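Local coordinates for hypothetical protein (Chromobacterium violaceum, PDB 2O3I) that is of unknown function but belongs to the DUF917 family, with an N-terminal and a C-terminal domain of the S-Me-THD-like kind, at residues A[50-54]-A[55-59]; A[239-243]-A[244-248]; A[249-252]-A[253-257]; A[362-366]-A[367-371]. The protein carries 2 engineered substitutions. All coordinates share one frame; numbering follows the deposited sequence.

Contact 1. Residues A[50-54]-A[55-59]; sequences RVVDV and DEATD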
loop_
_atom_site.group_PDB
_atom_site.type_symbol
_atom_site.label_atom_id
_atom_site.label_comp_id
_atom_site.label_asym_id
_atom_site.label_seq_id
_atom_site.Cartn_x
_atom_site.Cartn_y
_atom_site.Cartn_z
ATOM N N ARG A 50 6.897 -19.615 27.160
ATOM C CA ARG A 50 8.240 -19.322 27.628
ATOM C C ARG A 50 8.553 -17.842 27.412
ATOM O O ARG A 50 8.385 -17.322 26.305
ATOM C CB ARG A 50 9.239 -20.199 26.871
ATOM C CG ARG A 50 10.634 -20.272 27.471
ATOM C CD ARG A 50 11.213 -21.677 27.261
ATOM N NE ARG A 50 10.929 -22.197 25.920
ATOM C CZ ARG A 50 11.510 -21.770 24.801
ATOM N NH1 ARG A 50 12.426 -20.807 24.849
ATOM N NH2 ARG A 50 11.164 -22.292 23.627
ATOM N N VAL A 51 8.979 -17.169 28.480
ATOM C CA VAL A 51 9.339 -15.754 28.417
ATOM C C VAL A 51 10.802 -15.622 28.816
ATOM O O VAL A 51 11.194 -16.084 29.881
ATOM C CB VAL A 51 8.512 -14.901 29.395
ATOM C CG1 VAL A 51 8.830 -13.421 29.174
ATOM C CG2 VAL A 51 7.025 -15.191 29.223
ATOM N N VAL A 52 11.602 -14.983 27.968
ATOM C CA VAL A 52 13.029 -14.815 28.236
ATOM C C VAL A 52 13.457 -13.346 28.314
ATOM O O VAL A 52 12.800 -12.462 27.752
ATOM C CB VAL A 52 13.878 -15.508 27.135
ATOM C CG1 VAL A 52 13.551 -16.997 27.075
ATOM C CG2 VAL A 52 13.605 -14.865 25.782
ATOM N N ASP A 53 14.556 -13.087 29.021
ATOM C CA ASP A 53 15.071 -11.728 29.125
ATOM C C ASP A 53 15.907 -11.462 27.883
ATOM O O ASP A 53 16.359 -12.393 27.216
ATOM C CB ASP A 53 15.929 -11.551 30.376
ATOM C CG ASP A 53 15.132 -11.738 31.658
ATOM O OD1 ASP A 53 15.206 -12.841 32.247
ATOM O OD2 ASP A 53 14.424 -10.783 32.068
ATOM N N VAL A 54 16.097 -10.188 27.568
ATOM C CA VAL A 54 16.860 -9.808 26.394
ATOM C C VAL A 54 18.211 -10.520 26.305
ATOM O O VAL A 54 18.580 -11.012 25.239
ATOM C CB VAL A 54 17.079 -8.275 26.351
ATOM C CG1 VAL A 54 17.919 -7.895 25.139
ATOM C CG2 VAL A 54 15.729 -7.555 26.310
ATOM N N ASP A 55 18.939 -10.587 27.419
ATOM C CA ASP A 55 20.259 -11.227 27.436
ATOM C C ASP A 55 20.214 -12.750 27.301
ATOM O O ASP A 55 21.256 -13.399 27.179
ATOM C CB ASP A 55 21.027 -10.859 28.716
ATOM C CG ASP A 55 21.334 -9.368 28.817
ATOM O OD1 ASP A 55 21.815 -8.780 27.825
ATOM O OD2 ASP A 55 21.105 -8.784 29.899
ATOM N N GLU A 56 19.014 -13.318 27.328
ATOM C CA GLU A 56 18.852 -14.761 27.190
ATOM C C GLU A 56 18.444 -15.117 25.764
ATOM O O GLU A 56 18.628 -16.253 25.321
ATOM C CB GLU A 56 17.790 -15.274 28.166
ATOM C CG GLU A 56 18.146 -15.055 29.620
ATOM C CD GLU A 56 17.079 -15.561 30.567
ATOM O OE1 GLU A 56 15.911 -15.133 30.434
ATOM O OE2 GLU A 56 17.410 -16.381 31.450
ATOM N N ALA A 57 17.887 -14.141 25.056
ATOM C CA ALA A 57 17.441 -14.340 23.684
ATOM C C ALA A 57 18.647 -14.414 22.753
ATOM O O ALA A 57 18.904 -13.493 21.982
ATOM C CB ALA A 57 16.523 -13.204 23.271
ATOM N N THR A 58 19.366 -15.529 22.810
ATOM C CA THR A 58 20.569 -15.697 22.006
ATOM C C THR A 58 20.606 -16.911 21.072
ATOM O O THR A 58 21.515 -17.026 20.250
ATOM C CB THR A 58 21.814 -15.773 22.923
ATOM O OG1 THR A 58 21.681 -16.896 23.805
ATOM C CG2 THR A 58 21.949 -14.508 23.756
ATOM N N ASP A 59 19.635 -17.812 21.187
ATOM C CA ASP A 59 19.631 -19.004 20.341
ATOM C C ASP A 59 18.884 -18.831 19.026
ATOM O O ASP A 59 18.374 -19.797 18.461
ATOM C CB ASP A 59 19.052 -20.197 21.107
ATOM C CG ASP A 59 19.798 -20.473 22.395
ATOM O OD1 ASP A 59 21.041 -20.591 22.349
ATOM O OD2 ASP A 59 19.141 -20.575 23.453
#

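Contact 2. Residues A[239-243]-A[244-248]; sequences GKVKT and AEAML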
loop_
_atom_site.group_PDB
_atom_site.type_symbol
_atom_site.label_atom_id
_atom_site.label_comp_id
_atom_site.label_asym_id
_atom_site.label_seq_id
_atom_site.Cartn_x
_atom_site.Cartn_y
_atom_site.Cartn_z
ATOM N N GLY A 239 -7.529 -7.655 44.061
ATOM C CA GLY A 239 -8.163 -6.603 44.845
ATOM C C GLY A 239 -7.281 -5.917 45.877
ATOM O O GLY A 239 -7.771 -5.497 46.930
ATOM N N LYS A 240 -5.986 -5.786 45.587
ATOM C CA LYS A 240 -5.061 -5.146 46.520
ATOM C C LYS A 240 -4.897 -3.648 46.271
ATOM O O LYS A 240 -4.261 -2.950 47.056
ATOM C CB LYS A 240 -3.684 -5.814 46.459
ATOM C CG LYS A 240 -3.657 -7.290 46.860
ATOM C CD LYS A 240 -2.229 -7.838 46.818
ATOM C CE LYS A 240 -2.174 -9.352 47.042
ATOM N NZ LYS A 240 -0.771 -9.857 46.947
ATOM N N VAL A 241 -5.464 -3.155 45.177
ATOM C CA VAL A 241 -5.361 -1.735 44.849
ATOM C C VAL A 241 -6.689 -1.219 44.297
ATOM O O VAL A 241 -6.963 -1.311 43.095
ATOM C CB VAL A 241 -4.196 -1.493 43.842
ATOM C CG1 VAL A 241 -4.242 -2.518 42.740
ATOM C CG2 VAL A 241 -4.268 -0.094 43.271
ATOM N N LYS A 242 -7.506 -0.671 45.195
ATOM C CA LYS A 242 -8.833 -0.168 44.848
ATOM C C LYS A 242 -8.962 1.359 44.877
ATOM O O LYS A 242 -10.044 1.901 44.651
ATOM C CB LYS A 242 -9.869 -0.773 45.800
ATOM C CG LYS A 242 -9.897 -2.302 45.846
ATOM C CD LYS A 242 -10.878 -2.783 46.911
ATOM C CE LYS A 242 -11.020 -4.294 46.926
ATOM N NZ LYS A 242 -11.599 -4.810 45.654
ATOM N N THR A 243 -7.863 2.045 45.168
ATOM C CA THR A 243 -7.858 3.501 45.219
ATOM C C THR A 243 -6.641 4.047 44.489
ATOM O O THR A 243 -5.602 3.384 44.405
ATOM C CB THR A 243 -7.790 4.027 46.664
ATOM O OG1 THR A 243 -6.585 3.557 47.280
ATOM C CG2 THR A 243 -8.989 3.565 47.470
ATOM N N ALA A 244 -6.771 5.266 43.977
ATOM C CA ALA A 244 -5.678 5.917 43.274
ATOM C C ALA A 244 -4.443 5.985 44.175
ATOM O O ALA A 244 -3.323 5.752 43.722
ATOM C CB ALA A 244 -6.101 7.326 42.841
ATOM N N GLU A 245 -4.653 6.303 45.451
ATOM C CA GLU A 245 -3.555 6.394 46.411
ATOM C C GLU A 245 -2.862 5.042 46.542
ATOM O O GLU A 245 -1.635 4.960 46.576
ATOM C CB GLU A 245 -4.078 6.826 47.780
ATOM C CG GLU A 245 -2.987 7.092 48.807
ATOM C CD GLU A 245 -3.546 7.427 50.184
ATOM O OE1 GLU A 245 -4.558 8.159 50.252
ATOM O OE2 GLU A 245 -2.969 6.973 51.197
ATOM N N ALA A 246 -3.658 3.980 46.622
ATOM C CA ALA A 246 -3.108 2.635 46.733
ATOM C C ALA A 246 -2.322 2.278 45.474
ATOM O O ALA A 246 -1.327 1.567 45.544
ATOM C CB ALA A 246 -4.235 1.622 46.952
HETATM N N MSE A 247 -2.770 2.765 44.321
HETATM C CA MSE A 247 -2.075 2.475 43.068
HETATM C C MSE A 247 -0.691 3.100 43.104
HETATM O O MSE A 247 0.304 2.449 42.772
HETATM C CB MSE A 247 -2.876 3.009 41.871
HETATM C CG MSE A 247 -2.138 2.958 40.536
HETATM SE SE MSE A 247 -1.454 1.192 40.060
HETATM C CE MSE A 247 -2.858 0.651 38.846
ATOM N N LEU A 248 -0.630 4.362 43.520
ATOM C CA LEU A 248 0.642 5.067 43.614
ATOM C C LEU A 248 1.550 4.386 44.639
ATOM O O LEU A 248 2.758 4.265 44.427
ATOM C CB LEU A 248 0.418 6.528 44.009
ATOM C CG LEU A 248 -0.337 7.385 42.991
ATOM C CD1 LEU A 248 -0.626 8.739 43.613
ATOM C CD2 LEU A 248 0.483 7.543 41.712
#

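Contact 3. Residues A[249-252]-A[253-257]; sequences DFLR and RELDI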
loop_
_atom_site.group_PDB
_atom_site.type_symbol
_atom_site.label_atom_id
_atom_site.label_comp_id
_atom_site.label_asym_id
_atom_site.label_seq_id
_atom_site.Cartn_x
_atom_site.Cartn_y
_atom_site.Cartn_z
ATOM N N ASP A 249 0.970 3.943 45.750
ATOM C CA ASP A 249 1.758 3.263 46.764
ATOM C C ASP A 249 2.378 2.001 46.158
ATOM O O ASP A 249 3.587 1.796 46.252
ATOM C CB ASP A 249 0.889 2.906 47.981
ATOM C CG ASP A 249 0.546 4.123 48.841
ATOM O OD1 ASP A 249 0.968 5.246 48.488
ATOM O OD2 ASP A 249 -0.147 3.963 49.873
ATOM N N PHE A 250 1.549 1.179 45.516
ATOM C CA PHE A 250 2.005 -0.070 44.897
ATOM C C PHE A 250 3.108 0.177 43.877
ATOM O O PHE A 250 4.143 -0.501 43.878
ATOM C CB PHE A 250 0.840 -0.790 44.198
ATOM C CG PHE A 250 1.215 -2.134 43.613
ATOM C CD1 PHE A 250 1.221 -3.278 44.406
ATOM C CD2 PHE A 250 1.592 -2.249 42.277
ATOM C CE1 PHE A 250 1.599 -4.511 43.877
ATOM C CE2 PHE A 250 1.972 -3.474 41.747
ATOM C CZ PHE A 250 1.976 -4.607 42.546
ATOM N N LEU A 251 2.872 1.141 42.996
ATOM C CA LEU A 251 3.835 1.479 41.961
ATOM C C LEU A 251 5.189 1.831 42.548
ATOM O O LEU A 251 6.224 1.382 42.061
ATOM C CB LEU A 251 3.327 2.659 41.131
ATOM C CG LEU A 251 2.113 2.431 40.220
ATOM C CD1 LEU A 251 1.601 3.782 39.721
ATOM C CD2 LEU A 251 2.487 1.537 39.049
ATOM N N ARG A 252 5.172 2.636 43.604
ATOM C CA ARG A 252 6.399 3.078 44.244
ATOM C C ARG A 252 7.117 1.969 45.004
ATOM O O ARG A 252 8.306 1.727 44.784
ATOM C CB ARG A 252 6.095 4.241 45.189
ATOM C CG ARG A 252 7.326 4.881 45.796
ATOM C CD ARG A 252 6.953 5.975 46.782
ATOM N NE ARG A 252 6.175 5.461 47.910
ATOM C CZ ARG A 252 4.846 5.488 47.997
ATOM N NH1 ARG A 252 4.116 6.011 47.017
ATOM N NH2 ARG A 252 4.247 4.981 49.070
ATOM N N ARG A 253 6.384 1.290 45.883
ATOM C CA ARG A 253 6.938 0.221 46.712
ATOM C C ARG A 253 7.199 -1.114 46.009
ATOM O O ARG A 253 8.197 -1.773 46.289
ATOM C CB ARG A 253 6.014 -0.022 47.910
ATOM C CG ARG A 253 5.757 1.220 48.751
ATOM C CD ARG A 253 4.699 0.965 49.817
ATOM N NE ARG A 253 4.353 2.186 50.541
ATOM C CZ ARG A 253 3.301 2.312 51.347
ATOM N NH1 ARG A 253 2.481 1.285 51.540
ATOM N NH2 ARG A 253 3.061 3.469 51.949
ATOM N N GLU A 254 6.312 -1.514 45.104
ATOM C CA GLU A 254 6.468 -2.787 44.413
ATOM C C GLU A 254 7.137 -2.761 43.039
ATOM O O GLU A 254 7.750 -3.747 42.639
ATOM C CB GLU A 254 5.110 -3.480 44.294
ATOM C CG GLU A 254 4.524 -3.905 45.622
ATOM C CD GLU A 254 5.311 -5.023 46.277
ATOM O OE1 GLU A 254 4.981 -5.384 47.426
ATOM O OE2 GLU A 254 6.254 -5.545 45.646
ATOM N N LEU A 255 7.018 -1.657 42.308
ATOM C CA LEU A 255 7.631 -1.576 40.985
ATOM C C LEU A 255 8.640 -0.433 40.874
ATOM O O LEU A 255 9.210 -0.197 39.810
ATOM C CB LEU A 255 6.547 -1.437 39.909
ATOM C CG LEU A 255 5.550 -2.598 39.849
ATOM C CD1 LEU A 255 4.387 -2.236 38.938
ATOM C CD2 LEU A 255 6.245 -3.860 39.375
ATOM N N ASP A 256 8.863 0.273 41.978
ATOM C CA ASP A 256 9.813 1.376 41.999
ATOM C C ASP A 256 9.497 2.405 40.908
ATOM O O ASP A 256 10.376 2.826 40.151
ATOM C CB ASP A 256 11.234 0.817 41.834
ATOM C CG ASP A 256 12.312 1.862 42.061
ATOM O OD1 ASP A 256 12.230 2.597 43.069
ATOM O OD2 ASP A 256 13.249 1.939 41.238
ATOM N N ILE A 257 8.229 2.793 40.829
ATOM C CA ILE A 257 7.768 3.778 39.855
ATOM C C ILE A 257 7.086 4.910 40.607
ATOM O O ILE A 257 6.127 4.691 41.348
ATOM C CB ILE A 257 6.760 3.161 38.849
ATOM C CG1 ILE A 257 7.480 2.166 37.936
ATOM C CG2 ILE A 257 6.109 4.254 38.011
ATOM C CD1 ILE A 257 6.559 1.403 36.991
#

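Contact 4. Residues A[362-366]-A[367-371]; sequences APLSE and GLILQ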
loop_
_atom_site.group_PDB
_atom_site.type_symbol
_atom_site.label_atom_id
_atom_site.label_comp_id
_atom_site.label_asym_id
_atom_site.label_seq_id
_atom_site.Cartn_x
_atom_site.Cartn_y
_atom_site.Cartn_z
ATOM N N ALA A 362 13.592 6.164 30.634
ATOM C CA ALA A 362 14.753 6.906 30.157
ATOM C C ALA A 362 14.998 6.931 28.644
ATOM O O ALA A 362 15.210 7.997 28.067
ATOM C CB ALA A 362 16.001 6.395 30.875
ATOM N N PRO A 363 14.967 5.765 27.978
ATOM C CA PRO A 363 15.209 5.763 26.525
ATOM C C PRO A 363 14.262 6.640 25.695
ATOM O O PRO A 363 14.572 6.989 24.552
ATOM C CB PRO A 363 15.094 4.284 26.153
ATOM C CG PRO A 363 15.494 3.578 27.432
ATOM C CD PRO A 363 14.782 4.394 28.486
ATOM N N LEU A 364 13.116 6.993 26.271
ATOM C CA LEU A 364 12.117 7.816 25.582
ATOM C C LEU A 364 12.267 9.309 25.842
ATOM O O LEU A 364 11.823 10.128 25.042
ATOM C CB LEU A 364 10.708 7.408 26.020
ATOM C CG LEU A 364 9.878 6.353 25.290
ATOM C CD1 LEU A 364 10.723 5.186 24.830
ATOM C CD2 LEU A 364 8.766 5.904 26.228
ATOM N N SER A 365 12.892 9.643 26.966
ATOM C CA SER A 365 13.071 11.026 27.407
ATOM C C SER A 365 14.091 11.890 26.675
ATOM O O SER A 365 14.330 13.031 27.074
ATOM C CB SER A 365 13.426 11.033 28.890
ATOM O OG SER A 365 14.713 10.474 29.081
ATOM N N GLU A 366 14.698 11.367 25.619
ATOM C CA GLU A 366 15.699 12.143 24.895
ATOM C C GLU A 366 16.014 11.518 23.546
ATOM O O GLU A 366 15.562 10.416 23.240
ATOM C CB GLU A 366 16.994 12.233 25.718
ATOM C CG GLU A 366 17.615 10.869 26.019
ATOM C CD GLU A 366 18.941 10.951 26.768
ATOM O OE1 GLU A 366 18.963 11.488 27.895
ATOM O OE2 GLU A 366 19.959 10.465 26.230
ATOM N N GLY A 367 16.791 12.243 22.748
ATOM C CA GLY A 367 17.183 11.754 21.443
ATOM C C GLY A 367 16.101 11.800 20.393
ATOM O O GLY A 367 15.193 12.634 20.438
ATOM N N LEU A 368 16.212 10.882 19.440
ATOM C CA LEU A 368 15.275 10.770 18.332
ATOM C C LEU A 368 13.853 10.446 18.782
ATOM O O LEU A 368 12.885 10.963 18.212
ATOM C CB LEU A 368 15.763 9.691 17.359
ATOM C CG LEU A 368 17.171 9.872 16.776
ATOM C CD1 LEU A 368 17.598 8.615 16.048
ATOM C CD2 LEU A 368 17.181 11.058 15.822
ATOM N N ILE A 369 13.717 9.582 19.786
ATOM C CA ILE A 369 12.389 9.211 20.276
ATOM C C ILE A 369 11.636 10.447 20.787
ATOM O O ILE A 369 10.454 10.624 20.495
ATOM C CB ILE A 369 12.461 8.190 21.435
ATOM C CG1 ILE A 369 13.108 6.878 20.971
ATOM C CG2 ILE A 369 11.060 7.939 21.980
ATOM C CD1 ILE A 369 12.242 6.023 20.068
ATOM N N LEU A 370 12.324 11.290 21.553
ATOM C CA LEU A 370 11.717 12.496 22.100
ATOM C C LEU A 370 11.249 13.430 20.989
ATOM O O LEU A 370 10.155 13.990 21.058
ATOM C CB LEU A 370 12.708 13.240 23.003
ATOM C CG LEU A 370 12.132 14.480 23.709
ATOM C CD1 LEU A 370 11.075 14.038 24.730
ATOM C CD2 LEU A 370 13.246 15.269 24.396
ATOM N N GLN A 371 12.082 13.603 19.967
ATOM C CA GLN A 371 11.737 14.477 18.851
ATOM C C GLN A 371 10.493 13.911 18.175
ATOM O O GLN A 371 9.561 14.641 17.838
ATOM C CB GLN A 371 12.900 14.556 17.855
#

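Contact 1. Residues A[50-54]-A[55-59]
The backbone doubles back sharply between Asp-53 and Ala-57 in two overlapping type I turns: Asp-53 O accepts from Glu-56 N at 2.8 Å, and one residue on Val-54 O accepts from Ala-57 N at 3.2 Å. Ala-57 N also makes a weak bond to Asp-53 O. The turns bring the side chain of Glu-56 back to the start of the bend. Its CG stands anti to its own carbonyl carbon (chi1 -62°) and the chain beyond is extended, which carries the carboxylate alongside Asp-53. There OE1 uses its anti lone pair, the one away from OE2, to take Asp-53 N in a nearly straight bond of 2.8 Å (176° at the hydrogen). The same oxygen lies only 3.0 Å from Asp-53 OD1, the two carboxylates side by side and pointing the same way with their planes 42° apart. Such closeness might favour protonation of one of the pair, although the backbone N-H and a weak bond from Ala-2 N to Glu-56 OE1 should ease the repulsion. On the buried side Val-52 CG2 meets Ala-57 CB at 4.2 Å, and both side chains rest on Tyr-103, whose hydroxyl is hydrogen-bonded to Asp-59 N. Val-54 turns to Val-129 instead. Beyond the bend Thr-58 N bonds to Glu-56 O at 2.7 Å. Successive type I turns running into an inverse gamma turn centred on Ala-57 thus make up the link from strand 49-52 to strand 61-69 of the mixed sheet.

Contact 2. Residues A[239-243]-A[244-248]
Val-241 and Thr-243 meet the first turn of helix 244-255 in different ways, one with a methyl group and the other with a hydroxyl. Val-241 sets its CB toward the helix, and chi1 (45°, measured to CG1) leaves CG2 anti to the backbone N, pushed against the backbone of selenomethionine Met-247. The gap from Val-241 CG2 to Met-247 CA is 3.4 Å, tighter than usual for two carbons. Met-247 CB follows at 3.7 Å from the same methyl, and Ala-246 CB lies at 4.1 Å from it, so CG2 touches two successive helical residues. Thr-243 is the N-cap. A chi1 of 60° holds OG1 between the backbone N and the carbonyl carbon, where it accepts from Ala-246 N at 3.0 Å. That places Ala-246 CB only 3.1 Å from Thr-243 OG1. The carbonyl of the cap works too: Met-247 N lies in its plane and bonds to Thr-243 O at 2.9 Å. Ala-244 N, another amide of this first turn, is taken by Glu-325 OE1. The Met-247 side chain bends along its length to reach Leu-232 of helix 225-237, Phe-323 of strand 319-324 and Ile-356 of strand 352-358. Val-241 shares Phe-323 and adds Leu-236, while Lys-242 NZ forms a salt bridge with Glu-327. The loop from the Schellman motif at Gly-239 thereby joins two helices over neighbouring antiparallel strands.

Contact 3. Residues A[249-252]-A[253-257]
Glu-254 lays its CB over the centre of one face of the Phe-250 ring, 3.7 Å from the centroid and 13° off the normal, a CH-pi contact; its CG follows above CE1. Glu-254 then bends at chi2 (-68°), and OE2 reaches Lys-231 in a salt bridge. The guanidinium of Arg-253 has the Asp-249 carboxylate stacked over one face, the planes 23° apart. No N-H points at the oxygen, and the salt bridge, Asp-249 OD2 to Arg-253 NH2 at 3.9 Å, is long. Arg-252 presents an edge to the acid, in a salt bridge with a weak hydrogen bond of 3.3 Å from its NH2 to Asp-249 OD1; one acid and two arginines form a network. The two guanidinium groups are almost perpendicular, Arg-252 NH2 lying 3.2 Å from Arg-253 NE, a like-charge approach that Asp-249 probably offsets. In the backbone, Leu-251 O takes Ile-257 N at 2.7 Å and Leu-255 N at 3.2 Å, from opposite faces of its carbonyl plane. Phe-250 and Leu-255 pack on helix 225-237, Leu-251 and Ile-257 on Leu-358. Charged outside, apolar inside, this is the last stretch of an amphipathic helix, with Asp-256, at positive phi, the first to leave helical angles.

Contact 4. Residues A[362-366]-A[367-371]
Leu-364 and Ile-369 make the close part of this contact, their side chains slanting across one another. Ile-369 CG2, anti to its backbone N, does the touching: it lies 3.9 Å from Leu-364 CG and 3.8 Å from Leu-364 CA. Both residues are buried; Leu-364 also rests on Pro-317, and Pro-363 beside it touches Pro-221 and Val-222. One residue along, Leu-370 packs against main chain rather than side chain, its CB 3.7 Å from Glu-366 CA and its CD2 3.7 Å from Ser-365 O. A chi1 of -176° swings Leu-370 CG away from its own N and back over the approaching loop, with Tyr-386 as a further neighbour. No hydrogen bond spans the two segments, so the join rests on these apolar touches and the chain itself. The loop is braced internally instead: Ala-362 O accepts Ser-365 N at 3.0 Å and, on a lone pair in its plane, Ser-365 OG at 2.7 Å. The other side is open. Glu-366, Gly-367 and Leu-368 are exposed, and Leu-368 turns away from the loop altogether. Gly-367 has positive phi (75°), and its carbonyl receives Gln-371 N in the opening turn of the helix. A type I turn at 362-365, followed by an extended Glu-366 and this glycine, forms the loop-to-helix junction between strand 352-358 and helix 367-379.

In the fold
The four contacts follow one another along the chain, and none nests in or crosses another. Contact 1 comes first, in the N-terminal S-Me-THD-like part, closing the turn that leaves strand 49-52 of the mixed sheet. The other three lie in the C-terminal part. Contact 2 closes the loop between helices 225-237 and 244-255; contact 3 follows at the end of the latter helix, their centres about 11 Å apart. Together they lay it against helix 225-237 and strand 352-358. That strand leads on to contact 4, where the chain bends into helix 367-379. Contacts 3 and 4 approach to about 10 Å between nearest atoms, whereas the centres of contacts 1 and 2 are about 32 Å apart.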